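Local coordinates for polysialic acid O-acetyltransferase (Escherichia coli, PDB 3JQY), which transfers acetyl groups from acetyl-CoA to the sialic acid residues of capsular polysialic acid, preferring long polymers, and assembles as a homotrimer, at residues Lys26-Phe31 with Gly45-Ser50; Ile65-Val70 with Arg87-Ser92; Lys93-Ile98 with Ile114-Glu119. All blocks are in the same frame, centred on the assembly; numbering follows the deposited sequence. Where two conformers were deposited one is given.

Interaction 1: Lys26-Phe31 with Gly45-Ser50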
ATOM      1  N   LYS B  26      38.840 -10.937   2.653  1.00 25.16           N
ATOM      2  CA  LYS B  26      38.810  -9.477   2.711  1.00 25.82           C
ATOM      3  C   LYS B  26      37.818  -9.008   3.774  1.00 29.42           C
ATOM      4  O   LYS B  26      36.662  -9.432   3.784  1.00 21.43           O
ATOM      5  CB  LYS B  26      38.423  -8.891   1.348  1.00 22.85           C
ATOM      6  CG  LYS B  26      38.375  -7.364   1.327  1.00 29.86           C
ATOM      7  CD  LYS B  26      37.847  -6.827   0.000  1.00 29.73           C
ATOM      8  CE  LYS B  26      37.811  -5.303   0.003  1.00 30.20           C
ATOM      9  NZ  LYS B  26      39.177  -4.720   0.136  1.00 34.73           N
ATOM     10  N   THR B  27      38.266  -8.137   4.671  1.00 28.00           N
ATOM     11  CA  THR B  27      37.405  -7.681   5.759  1.00 26.45           C
ATOM     12  C   THR B  27      36.233  -6.836   5.247  1.00 21.27           C
ATOM     13  O   THR B  27      36.416  -5.945   4.415  1.00 23.80           O
ATOM     14  CB  THR B  27      38.202  -6.883   6.811  1.00 30.66           C
ATOM     15  OG1 THR B  27      38.857  -5.780   6.177  1.00 42.26           O
ATOM     16  CG2 THR B  27      39.253  -7.768   7.461  1.00 25.21           C
ATOM     17  N   GLN B  28      35.034  -7.138   5.741  1.00 22.74           N
ATOM     18  CA  GLN B  28      33.827  -6.383   5.405  1.00 23.34           C
ATOM     19  C   GLN B  28      33.065  -6.046   6.680  1.00 25.54           C
ATOM     20  O   GLN B  28      32.184  -6.797   7.105  1.00 24.12           O
ATOM     21  CB  GLN B  28      32.918  -7.192   4.474  1.00 22.43           C
ATOM     22  CG  GLN B  28      33.520  -7.486   3.114  1.00 21.60           C
ATOM     23  CD  GLN B  28      33.782  -6.226   2.305  1.00 22.09           C
ATOM     24  OE1 GLN B  28      34.534  -6.250   1.326  1.00 25.05           O
ATOM     25  NE2 GLN B  28      33.160  -5.120   2.707  1.00 16.23           N
ATOM     26  N   ASP B  29      33.390  -4.909   7.280  1.00 24.37           N
ATOM     27  CA  ASP B  29      32.833  -4.567   8.584  1.00 31.87           C
ATOM     28  C   ASP B  29      31.330  -4.292   8.568  1.00 24.74           C
ATOM     29  O   ASP B  29      30.701  -4.234   9.626  1.00 27.85           O
ATOM     30  CB  ASP B  29      33.593  -3.391   9.208  1.00 40.48           C
ATOM     31  CG  ASP B  29      33.744  -2.217   8.256  1.00 46.09           C
ATOM     32  OD1 ASP B  29      32.849  -2.009   7.409  1.00 46.69           O
ATOM     33  OD2 ASP B  29      34.761  -1.496   8.363  1.00 59.49           O
ATOM     34  N   SER B  30      30.748  -4.136   7.383  1.00 22.69           N
ATOM     35  CA  SER B  30      29.325  -3.820   7.293  1.00 17.66           C
ATOM     36  C   SER B  30      28.451  -5.063   7.139  1.00 18.56           C
ATOM     37  O   SER B  30      27.234  -4.972   7.217  1.00 16.87           O
ATOM     38  CB  SER B  30      29.041  -2.848   6.141  1.00 19.26           C
ATOM     39  OG  SER B  30      28.859  -3.541   4.914  1.00 18.05           O
ATOM     40  N   PHE B  31      29.073  -6.219   6.925  1.00 14.64           N
ATOM     41  CA  PHE B  31      28.322  -7.450   6.695  1.00 20.48           C
ATOM     42  C   PHE B  31      28.428  -8.455   7.835  1.00 21.47           C
ATOM     43  O   PHE B  31      29.460  -8.568   8.502  1.00 22.21           O
ATOM     44  CB  PHE B  31      28.785  -8.129   5.402  1.00 20.02           C
ATOM     45  CG  PHE B  31      28.023  -7.700   4.177  1.00 17.19           C
ATOM     46  CD1 PHE B  31      26.980  -8.470   3.692  1.00 19.86           C
ATOM     47  CD2 PHE B  31      28.366  -6.535   3.500  1.00 18.29           C
ATOM     48  CE1 PHE B  31      26.281  -8.089   2.562  1.00 18.88           C
ATOM     49  CE2 PHE B  31      27.669  -6.145   2.363  1.00 16.15           C
ATOM     50  CZ  PHE B  31      26.625  -6.921   1.894  1.00 16.12           C
ATOM     51  N   GLY B  45      33.643  -6.100  -2.809  1.00 15.23           N
ATOM     52  CA  GLY B  45      34.603  -5.043  -3.070  1.00 16.25           C
ATOM     53  C   GLY B  45      34.700  -4.029  -1.948  1.00 14.39           C
ATOM     54  O   GLY B  45      34.206  -4.246  -0.839  1.00 14.13           O
ATOM     55  N   ASP B  46      35.358  -2.911  -2.232  1.00 12.28           N
ATOM     56  CA  ASP B  46      35.465  -1.836  -1.256  1.00 11.70           C
ATOM     57  C   ASP B  46      34.204  -0.987  -1.304  1.00 13.91           C
ATOM     58  O   ASP B  46      34.016  -0.199  -2.224  1.00 14.90           O
ATOM     59  CB  ASP B  46      36.705  -0.995  -1.543  1.00 14.35           C
ATOM     60  CG  ASP B  46      37.987  -1.757  -1.271  1.00 16.84           C
ATOM     61  OD1 ASP B  46      38.097  -2.339  -0.175  1.00 24.37           O
ATOM     62  OD2 ASP B  46      38.878  -1.778  -2.141  1.00 17.67           O
ATOM     63  N   LEU B  47      33.342  -1.161  -0.310  1.00 13.84           N
ATOM     64  CA  LEU B  47      32.037  -0.516  -0.321  1.00 13.38           C
ATOM     65  C   LEU B  47      32.125   0.902   0.215  1.00 15.27           C
ATOM     66  O   LEU B  47      33.127   1.289   0.810  1.00 18.44           O
ATOM     67  CB  LEU B  47      31.042  -1.313   0.517  1.00 15.91           C
ATOM     68  CG  LEU B  47      30.933  -2.792   0.139  1.00 17.60           C
ATOM     69  CD1 LEU B  47      29.894  -3.464   1.022  1.00 19.16           C
ATOM     70  CD2 LEU B  47      30.600  -2.952  -1.341  1.00 12.68           C
ATOM     71  N   VAL B  48      31.069   1.670  -0.013  1.00 13.24           N
ATOM     72  CA  VAL B  48      31.006   3.037   0.487  0.62 13.21           C
ATOM     73  C   VAL B  48      29.742   3.266   1.308  1.00 16.82           C
ATOM     74  O   VAL B  48      28.669   2.754   0.982  1.00 14.33           O
ATOM     75  CB  VAL B  48      31.089   4.079  -0.655  0.62 16.50           C
ATOM     76  CG1 VAL B  48      32.459   4.032  -1.319  0.62 21.04           C
ATOM     77  CG2 VAL B  48      29.990   3.850  -1.675  0.62 12.06           C
ATOM     78  N   ASN B  49      29.887   4.027   2.391  1.00 17.58           N
ATOM     79  CA  ASN B  49      28.756   4.402   3.238  1.00 17.61           C
ATOM     80  C   ASN B  49      27.807   3.251   3.581  1.00 18.58           C
ATOM     81  O   ASN B  49      26.590   3.432   3.598  1.00 16.90           O
ATOM     82  CB  ASN B  49      27.973   5.529   2.560  1.00 17.42           C
ATOM     83  CG  ASN B  49      26.974   6.190   3.490  1.00 26.95           C
ATOM     84  OD1 ASN B  49      27.240   6.376   4.678  1.00 24.51           O
ATOM     85  ND2 ASN B  49      25.818   6.551   2.949  1.00 24.54           N
ATOM     86  N   SER B  50      28.369   2.080   3.871  1.00 15.59           N
ATOM     87  CA  SER B  50      27.573   0.865   4.071  1.00 11.87           C
ATOM     88  C   SER B  50      27.444   0.455   5.534  1.00 18.51           C
ATOM     89  O   SER B  50      28.355   0.682   6.328  1.00 20.64           O
ATOM     90  CB  SER B  50      28.179  -0.287   3.270  1.00 11.58           C
ATOM     91  OG  SER B  50      28.114  -0.025   1.879  1.00 12.79           O
TER

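Interaction 2: Ile65-Val70 with Arg87-Ser92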
ATOM      1  N   ILE B  65      28.165 -11.553  -5.427  1.00  9.20           N
ATOM      2  CA  ILE B  65      29.219 -10.639  -5.851  1.00  9.80           C
ATOM      3  C   ILE B  65      28.722  -9.214  -5.673  1.00 11.40           C
ATOM      4  O   ILE B  65      27.688  -8.838  -6.229  1.00 12.93           O
ATOM      5  CB  ILE B  65      29.536 -10.802  -7.347  1.00 11.82           C
ATOM      6  CG1 ILE B  65      30.086 -12.195  -7.636  1.00 16.43           C
ATOM      7  CG2 ILE B  65      30.516  -9.707  -7.811  1.00 15.67           C
ATOM      8  CD1 ILE B  65      30.065 -12.541  -9.110  1.00 24.18           C
ATOM      9  N   ILE B  66      29.446  -8.422  -4.893  1.00 12.14           N
ATOM     10  CA  ILE B  66      29.120  -7.007  -4.767  1.00  9.56           C
ATOM     11  C   ILE B  66      30.367  -6.211  -5.117  1.00 15.27           C
ATOM     12  O   ILE B  66      31.417  -6.400  -4.509  1.00 14.92           O
ATOM     13  CB  ILE B  66      28.675  -6.649  -3.336  1.00 10.51           C
ATOM     14  CG1 ILE B  66      27.512  -7.540  -2.891  1.00 11.30           C
ATOM     15  CG2 ILE B  66      28.305  -5.162  -3.253  1.00 12.85           C
ATOM     16  CD1 ILE B  66      26.978  -7.214  -1.513  1.00 14.26           C
ATOM     17  N   GLU B  67      30.254  -5.321  -6.098  1.00 11.82           N
ATOM     18  CA  GLU B  67      31.435  -4.653  -6.638  1.00 13.19           C
ATOM     19  C   GLU B  67      31.886  -3.444  -5.814  1.00 12.08           C
ATOM     20  O   GLU B  67      31.224  -3.049  -4.854  1.00 12.08           O
ATOM     21  CB  GLU B  67      31.208  -4.284  -8.107  1.00 11.62           C
ATOM     22  CG  GLU B  67      30.874  -5.508  -8.971  1.00 15.22           C
ATOM     23  CD  GLU B  67      30.784  -5.197 -10.451  1.00 20.40           C
ATOM     24  OE1 GLU B  67      30.873  -4.006 -10.822  1.00 18.76           O
ATOM     25  OE2 GLU B  67      30.635  -6.155 -11.250  1.00 21.04           O
ATOM     26  N   ASP B  68      33.038  -2.890  -6.184  1.00 15.78           N
ATOM     27  CA  ASP B  68      33.569  -1.696  -5.530  1.00 14.03           C
ATOM     28  C   ASP B  68      32.553  -0.557  -5.614  1.00 16.29           C
ATOM     29  O   ASP B  68      31.785  -0.460  -6.581  1.00 16.25           O
ATOM     30  CB  ASP B  68      34.861  -1.243  -6.215  1.00 13.86           C
ATOM     31  CG  ASP B  68      36.081  -2.068  -5.815  1.00 18.65           C
ATOM     32  OD1 ASP B  68      36.000  -2.887  -4.874  1.00 18.71           O
ATOM     33  OD2 ASP B  68      37.143  -1.880  -6.451  1.00 22.94           O
ATOM     34  N   ASP B  69      32.565   0.300  -4.595  1.00 13.08           N
ATOM     35  CA  ASP B  69      31.802   1.545  -4.583  1.00 14.98           C
ATOM     36  C   ASP B  69      30.289   1.379  -4.587  1.00 16.47           C
ATOM     37  O   ASP B  69      29.557   2.317  -4.892  1.00 16.10           O
ATOM     38  CB  ASP B  69      32.248   2.454  -5.727  1.00 17.50           C
ATOM     39  CG  ASP B  69      33.706   2.855  -5.601  1.00 23.43           C
ATOM     40  OD1 ASP B  69      34.178   2.987  -4.456  1.00 21.18           O
ATOM     41  OD2 ASP B  69      34.373   3.026  -6.640  1.00 29.16           O
ATOM     42  N   VAL B  70      29.826   0.189  -4.227  1.00 11.76           N
ATOM     43  CA  VAL B  70      28.414  -0.012  -3.985  1.00 12.47           C
ATOM     44  C   VAL B  70      28.107   0.444  -2.557  1.00 14.91           C
ATOM     45  O   VAL B  70      28.928   0.278  -1.653  1.00 15.31           O
ATOM     46  CB  VAL B  70      28.042  -1.493  -4.190  1.00  8.61           C
ATOM     47  CG1 VAL B  70      26.571  -1.736  -3.842  1.00 11.82           C
ATOM     48  CG2 VAL B  70      28.338  -1.905  -5.624  1.00 13.96           C
ATOM     49  N   ARG B  87      24.506 -10.611  -8.318  1.00  9.51           N
ATOM     50  CA  ARG B  87      25.604  -9.705  -8.619  1.00  9.99           C
ATOM     51  C   ARG B  87      25.116  -8.275  -8.590  1.00 11.07           C
ATOM     52  O   ARG B  87      24.156  -7.917  -9.286  1.00 11.58           O
ATOM     53  CB  ARG B  87      26.217  -9.996  -9.989  1.00 12.12           C
ATOM     54  CG  ARG B  87      27.358  -9.050 -10.355  1.00 14.25           C
ATOM     55  CD  ARG B  87      27.905  -9.350 -11.760  1.00 15.55           C
ATOM     56  NE  ARG B  87      28.993  -8.439 -12.132  1.00 20.37           N
ATOM     57  CZ  ARG B  87      29.623  -8.457 -13.304  1.00 29.27           C
ATOM     58  NH1 ARG B  87      29.279  -9.339 -14.234  1.00 30.51           N
ATOM     59  NH2 ARG B  87      30.599  -7.588 -13.551  1.00 29.44           N
ATOM     60  N   ILE B  88      25.780  -7.462  -7.781  1.00 11.14           N
ATOM     61  CA  ILE B  88      25.435  -6.057  -7.663  1.00 10.41           C
ATOM     62  C   ILE B  88      26.583  -5.221  -8.216  1.00 10.94           C
ATOM     63  O   ILE B  88      27.685  -5.228  -7.673  1.00 12.65           O
ATOM     64  CB  ILE B  88      25.135  -5.689  -6.207  1.00 11.04           C
ATOM     65  CG1 ILE B  88      23.990  -6.559  -5.672  1.00 15.30           C
ATOM     66  CG2 ILE B  88      24.794  -4.207  -6.084  1.00 11.90           C
ATOM     67  CD1 ILE B  88      23.611  -6.277  -4.236  1.00 17.07           C
ATOM     68  N   HIS B  89      26.316  -4.510  -9.306  1.00 10.86           N
ATOM     69  CA  HIS B  89      27.365  -3.798 -10.042  1.00 12.46           C
ATOM     70  C   HIS B  89      27.799  -2.488  -9.384  1.00 12.70           C
ATOM     71  O   HIS B  89      27.071  -1.906  -8.582  1.00 13.49           O
ATOM     72  CB  HIS B  89      26.906  -3.504 -11.472  1.00 11.53           C
ATOM     73  CG  HIS B  89      26.953  -4.686 -12.392  1.00 14.51           C
ATOM     74  ND1 HIS B  89      26.077  -5.745 -12.294  1.00 18.97           N
ATOM     75  CD2 HIS B  89      27.751  -4.955 -13.454  1.00 14.11           C
ATOM     76  CE1 HIS B  89      26.342  -6.623 -13.245  1.00 18.78           C
ATOM     77  NE2 HIS B  89      27.354  -6.168 -13.962  1.00 29.47           N
ATOM     78  N   LYS B  90      28.987  -2.020  -9.763  1.00 10.87           N
ATOM     79  CA  LYS B  90      29.616  -0.858  -9.135  1.00  9.60           C
ATOM     80  C   LYS B  90      28.766   0.406  -9.123  1.00 15.33           C
ATOM     81  O   LYS B  90      27.958   0.645 -10.027  1.00 11.86           O
ATOM     82  CB  LYS B  90      30.959  -0.562  -9.816  1.00 17.24           C
ATOM     83  CG  LYS B  90      30.848  -0.395 -11.319  1.00 18.29           C
ATOM     84  CD  LYS B  90      32.095   0.266 -11.911  1.00 29.41           C
ATOM     85  CE  LYS B  90      33.346  -0.569 -11.686  1.00 45.75           C
ATOM     86  NZ  LYS B  90      34.560   0.076 -12.279  1.00 55.92           N
ATOM     87  N   ASN B  91      28.951   1.197  -8.069  1.00 12.70           N
ATOM     88  CA  ASN B  91      28.369   2.531  -7.944  1.00 12.15           C
ATOM     89  C   ASN B  91      26.854   2.552  -7.770  1.00 15.75           C
ATOM     90  O   ASN B  91      26.224   3.598  -7.887  1.00 16.15           O
ATOM     91  CB  ASN B  91      28.797   3.412  -9.111  1.00 14.92           C
ATOM     92  CG  ASN B  91      30.268   3.757  -9.055  1.00 24.20           C
ATOM     93  OD1 ASN B  91      30.714   4.443  -8.138  1.00 25.79           O
ATOM     94  ND2 ASN B  91      31.031   3.272 -10.026  1.00 27.74           N
ATOM     95  N   SER B  92      26.271   1.399  -7.485  1.00 13.24           N
ATOM     96  CA  SER B  92      24.847   1.319  -7.196  0.62 13.52           C
ATOM     97  C   SER B  92      24.605   1.584  -5.713  1.00 13.79           C
ATOM     98  O   SER B  92      25.536   1.571  -4.908  1.00 14.15           O
ATOM     99  CB  SER B  92      24.300  -0.057  -7.578  0.62 12.88           C
ATOM    100  OG  SER B  92      25.034  -1.085  -6.934  0.62 12.31           O
TER
HETATM  101  O   HOH W   1      27.305   3.891  -4.547  1.00 21.15           O
HETATM  102  O   HOH W   2      33.938   4.376  -9.058  1.00 36.83           O

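Interaction 3: Lys93-Ile98 with Ile114-Glu119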
ATOM      1  N   LYS B  93      23.349   1.817  -5.352  1.00 11.99           N
ATOM      2  CA  LYS B  93      22.988   2.042  -3.961  1.00 11.24           C
ATOM      3  C   LYS B  93      21.788   1.169  -3.661  1.00 14.67           C
ATOM      4  O   LYS B  93      20.772   1.260  -4.350  1.00 15.26           O
ATOM      5  CB  LYS B  93      22.618   3.507  -3.727  1.00 14.79           C
ATOM      6  CG  LYS B  93      23.731   4.491  -4.066  1.00 18.50           C
ATOM      7  CD  LYS B  93      23.353   5.888  -3.601  1.00 22.90           C
ATOM      8  CE  LYS B  93      24.434   6.896  -3.936  1.00 30.77           C
ATOM      9  NZ  LYS B  93      24.069   8.249  -3.430  1.00 43.66           N
ATOM     10  N   ILE B  94      21.896   0.322  -2.643  1.00 10.86           N
ATOM     11  CA  ILE B  94      20.850  -0.670  -2.409  1.00 10.21           C
ATOM     12  C   ILE B  94      20.492  -0.837  -0.937  1.00 12.02           C
ATOM     13  O   ILE B  94      21.335  -0.687  -0.041  1.00 13.14           O
ATOM     14  CB  ILE B  94      21.231  -2.034  -3.020  1.00 15.12           C
ATOM     15  CG1 ILE B  94      20.058  -3.013  -2.919  1.00 18.48           C
ATOM     16  CG2 ILE B  94      22.476  -2.581  -2.352  1.00 16.02           C
ATOM     17  CD1 ILE B  94      20.138  -4.173  -3.879  1.00 18.09           C
ATOM     18  N   LYS B  95      19.210  -1.112  -0.715  1.00 14.07           N
ATOM     19  CA  LYS B  95      18.655  -1.434   0.587  1.00 12.16           C
ATOM     20  C   LYS B  95      17.629  -2.541   0.351  1.00 13.94           C
ATOM     21  O   LYS B  95      17.269  -2.818  -0.789  1.00 15.16           O
ATOM     22  CB  LYS B  95      17.942  -0.211   1.175  1.00 14.26           C
ATOM     23  CG  LYS B  95      18.796   1.048   1.184  1.00 15.87           C
ATOM     24  CD  LYS B  95      18.118   2.190   1.920  1.00 24.14           C
ATOM     25  CE  LYS B  95      18.947   3.461   1.801  1.00 24.11           C
ATOM     26  NZ  LYS B  95      18.742   4.360   2.968  1.00 40.93           N
ATOM     27  N   GLY B  96      17.157  -3.174   1.421  1.00 15.26           N
ATOM     28  CA  GLY B  96      16.071  -4.129   1.299  1.00 11.73           C
ATOM     29  C   GLY B  96      16.441  -5.597   1.360  1.00 14.60           C
ATOM     30  O   GLY B  96      17.479  -5.980   1.904  1.00 16.63           O
ATOM     31  N   ASP B  97      15.567  -6.425   0.798  1.00 14.36           N
ATOM     32  CA  ASP B  97      15.697  -7.867   0.923  1.00 14.99           C
ATOM     33  C   ASP B  97      15.710  -8.527  -0.441  1.00 16.71           C
ATOM     34  O   ASP B  97      14.766  -8.379  -1.213  1.00 15.97           O
ATOM     35  CB  ASP B  97      14.531  -8.421   1.735  1.00 12.44           C
ATOM     36  CG  ASP B  97      14.556  -7.949   3.179  1.00 23.70           C
ATOM     37  OD1 ASP B  97      13.698  -7.124   3.549  1.00 43.83           O
ATOM     38  OD2 ASP B  97      15.447  -8.391   3.935  1.00 31.59           O
ATOM     39  N   ILE B  98      16.775  -9.268  -0.726  1.00 11.18           N
ATOM     40  CA  ILE B  98      16.853 -10.037  -1.957  1.00 11.51           C
ATOM     41  C   ILE B  98      16.874 -11.517  -1.611  1.00 12.80           C
ATOM     42  O   ILE B  98      17.775 -11.979  -0.920  1.00 13.67           O
ATOM     43  CB  ILE B  98      18.134  -9.722  -2.750  1.00 11.27           C
ATOM     44  CG1 ILE B  98      18.173  -8.243  -3.156  1.00 14.42           C
ATOM     45  CG2 ILE B  98      18.227 -10.623  -3.976  1.00 14.26           C
ATOM     46  CD1 ILE B  98      19.483  -7.842  -3.830  1.00 18.33           C
ATOM     47  N   ILE B 114      18.324   2.225  -5.265  1.00 10.93           N
ATOM     48  CA  ILE B 114      17.172   1.458  -4.809  1.00 10.69           C
ATOM     49  C   ILE B 114      16.802   1.883  -3.396  1.00 13.13           C
ATOM     50  O   ILE B 114      17.635   1.862  -2.485  1.00 14.67           O
ATOM     51  CB  ILE B 114      17.468  -0.051  -4.834  1.00 12.49           C
ATOM     52  CG1 ILE B 114      17.699  -0.522  -6.279  1.00 12.74           C
ATOM     53  CG2 ILE B 114      16.352  -0.819  -4.147  1.00 13.04           C
ATOM     54  CD1 ILE B 114      18.342  -1.900  -6.402  1.00 17.26           C
ATOM     55  N   GLY B 115      15.544   2.272  -3.223  1.00 13.88           N
ATOM     56  CA  GLY B 115      15.063   2.776  -1.948  1.00 13.36           C
ATOM     57  C   GLY B 115      14.715   1.718  -0.913  1.00 13.39           C
ATOM     58  O   GLY B 115      14.585   0.531  -1.219  1.00 13.98           O
ATOM     59  N   ALA B 116      14.547   2.165   0.329  1.00 15.44           N
ATOM     60  CA  ALA B 116      14.197   1.277   1.428  1.00 15.25           C
ATOM     61  C   ALA B 116      12.895   0.539   1.139  1.00 14.68           C
ATOM     62  O   ALA B 116      11.996   1.080   0.502  1.00 11.60           O
ATOM     63  CB  ALA B 116      14.084   2.076   2.735  1.00 16.42           C
ATOM     64  N   GLY B 117      12.788  -0.692   1.623  1.00 13.31           N
ATOM     65  CA  GLY B 117      11.569  -1.458   1.449  1.00 10.71           C
ATOM     66  C   GLY B 117      11.592  -2.320   0.201  1.00 11.39           C
ATOM     67  O   GLY B 117      10.605  -2.966  -0.129  1.00 14.30           O
ATOM     68  N   PHE B 118      12.725  -2.328  -0.487  1.00 11.75           N
ATOM     69  CA  PHE B 118      12.920  -3.165  -1.674  1.00  8.94           C
ATOM     70  C   PHE B 118      12.806  -4.645  -1.321  1.00  9.84           C
ATOM     71  O   PHE B 118      13.355  -5.086  -0.310  1.00 13.56           O
ATOM     72  CB  PHE B 118      14.303  -2.865  -2.242  1.00  9.78           C
ATOM     73  CG  PHE B 118      14.609  -3.548  -3.548  1.00 10.44           C
ATOM     74  CD1 PHE B 118      13.848  -3.301  -4.675  1.00 10.76           C
ATOM     75  CD2 PHE B 118      15.709  -4.391  -3.654  1.00  9.70           C
ATOM     76  CE1 PHE B 118      14.163  -3.905  -5.890  1.00 10.29           C
ATOM     77  CE2 PHE B 118      16.028  -4.999  -4.855  1.00 13.63           C
ATOM     78  CZ  PHE B 118      15.254  -4.758  -5.973  1.00 12.42           C
ATOM     79  N   GLU B 119      12.079  -5.409  -2.140  1.00 11.43           N
ATOM     80  CA  GLU B 119      12.008  -6.868  -1.975  1.00 12.45           C
ATOM     81  C   GLU B 119      12.111  -7.555  -3.327  1.00 12.12           C
ATOM     82  O   GLU B 119      11.440  -7.151  -4.279  1.00 11.59           O
ATOM     83  CB  GLU B 119      10.676  -7.309  -1.348  1.00 14.36           C
ATOM     84  CG  GLU B 119      10.203  -6.548  -0.117  1.00 23.46           C
ATOM     85  CD  GLU B 119       8.808  -6.991   0.323  1.00 32.41           C
ATOM     86  OE1 GLU B 119       8.401  -8.118  -0.045  1.00 23.05           O
ATOM     87  OE2 GLU B 119       8.118  -6.216   1.031  1.00 21.60           O
TER
HETATM   88  O   HOH W   3      12.633  -4.736   2.345  1.00 18.51           O

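Interaction 1: Lys26-Phe31 with Gly45-Ser50
Lys-26-Phe-31 and Gly-45-Ser-50 face each other as two irregular pieces of chain, 8.4 Å apart between the CA atoms of Lys-26 and Gly-45 and drawing in to 5.9 Å between those of Ser-30 and Ser-50. They lie near the N-terminal end of the left-handed beta-helix: the first piece, most of it in the short N-terminal sequence repeat 24-30, makes a type I turn over Gln-28-Phe-31 and runs into strand 31-35, while the second leads from strand 41-44 toward strand 53-58. With no backbone bond across, side chains bridge the gap. Lys-26 reaches over fully stretched as far as CE, then bends at its last torsion (chi4 63°), which brings NZ to within 2.6 Å of Asp-46 OD1. NZ meets OD1 on the syn side, 32° out of the carboxylate plane, in a salt bridge. An alanine here would remove the ammonium group and would probably leave Asp-46 without its cationic mate in this contact. Further along, CB of Ser-30 packs on the carbonyl of Ser-50, while Ser-30 OG is hydrogen-bonded to Asn-53. Leu-47 points toward 26-31, CG beside its own backbone N (chi1 -53°), and crosses Phe-31 at about a right angle, its CD1 meeting the ring edge 3.7 Å from CE2.

Interaction 2: Ile65-Val70 with Arg87-Ser92
Glu-67 and Arg-87 approach each other at a slant, carboxylate and guanidinium planes 46° apart, and Arg-87 grips a single oxygen side-on with two nitrogens. Glu-67 OE2 lies in the guanidinium plane, 2.9 Å from Arg-87 NE and 2.7 Å from Arg-87 NH2. Arg-87 has CG anti to its N (chi1 179°) and the chain straight out to NE, which carries NE and NH2 to the Glu-67 carboxylate, just past the end of strand 63-66. One guanidinium face is covered by His-89, whose NE2 sits over the centre; His-89 ND1 is hydrogen-bonded to Ile-108 O in the next coil. The other Glu-67 oxygen, OE1, accepts from Lys-90 N at 2.9 Å, from above the carboxylate plane. With both oxygens held, the carboxylate is probably restrained from turning. The strands before the turns run parallel, Ile-88 N bonding to Ile-65 O (2.8 Å) and Glu-67 N to Ile-88 O (3.0 Å). On the opposite face of the sheet from Arg-87, Ile-88 packs inward, its CG2 3.8 Å from Val-70 CG1. Past the strands a water bridges the carbonyls of Asp-69 and Ser-92. Two parallel strands, each leaving through a type II turn, Glu-67-Val-70 stacked on His-89-Ser-92, belong to successive coils of a left-handed parallel beta-helix.

Interaction 3: Lys93-Ile98 with Ile114-Glu119
A corner of the left-handed beta-helix is stacked here on the corner of the following coil: strand 93-95 turns at Gly-96 into strand 97-101, and the type II turn Gly-115-Phe-118 rounds the same bend one coil on. A backbone bond lies before and after the corner, from Ile-114 N to Lys-93 O and from Asp-97 N to Phe-118 O, both 2.8 Å. Just before the bend, at Lys-95 and Ala-116, the chains part, and Lys-95 N and O are buried without a partner. Gly-96 CA makes a CA-H...O contact to Phe-118 O at 3.3 Å; a CB here would clash with that oxygen and, at these backbone angles, jam against the preceding carbonyl. A water donates to Phe-118 O and Asp-97 OD1, tying the side chain to the turn. Phe-118 swings inward, CG opposite its backbone N (chi1 -174°), and Ile-114 CG2 sits over one face of the ring, offset toward the rim, 3.3 Å above the plane. Ile-94 lies side by side with Ile-114, their CD1 atoms 3.8 Å apart, and its CD1 comes to 4.3 Å from Phe-118 CE2. Ile-98 CG1 lies 4.2 Å from the same CE2. Isoleucines and an aromatic ring thus fill the inside of the corner, the interior of the left-handed beta-helix of a hexapeptide-repeat transferase.

The three contacts follow one another along the chain, climbing the beta-helix from its N-terminal end. Interactions 1 and 2, centres 11 Å apart, share a border: Gly-45 N lies 2.8 Å from Ile-66 O and Asp-46 N 2.7 Å from Asp-68 OD1, both probable hydrogen bonds, so the loop that receives Lys-26 is itself laid on the next coil. Interactions 2 and 3 (centres 14 Å apart) meet through the core, where Ile-88 CD1 packs 4.1 Å from Ile-94 CD1. Interactions 1 and 3, centres 17 Å apart, come no nearer than about 7 Å between nearest atoms. Contacts 1 and 2 are away from the residues that probably bind acetyl-CoA; in contact 3 the Glu-119 side chain is about 12 Å from Gly-146, one of them.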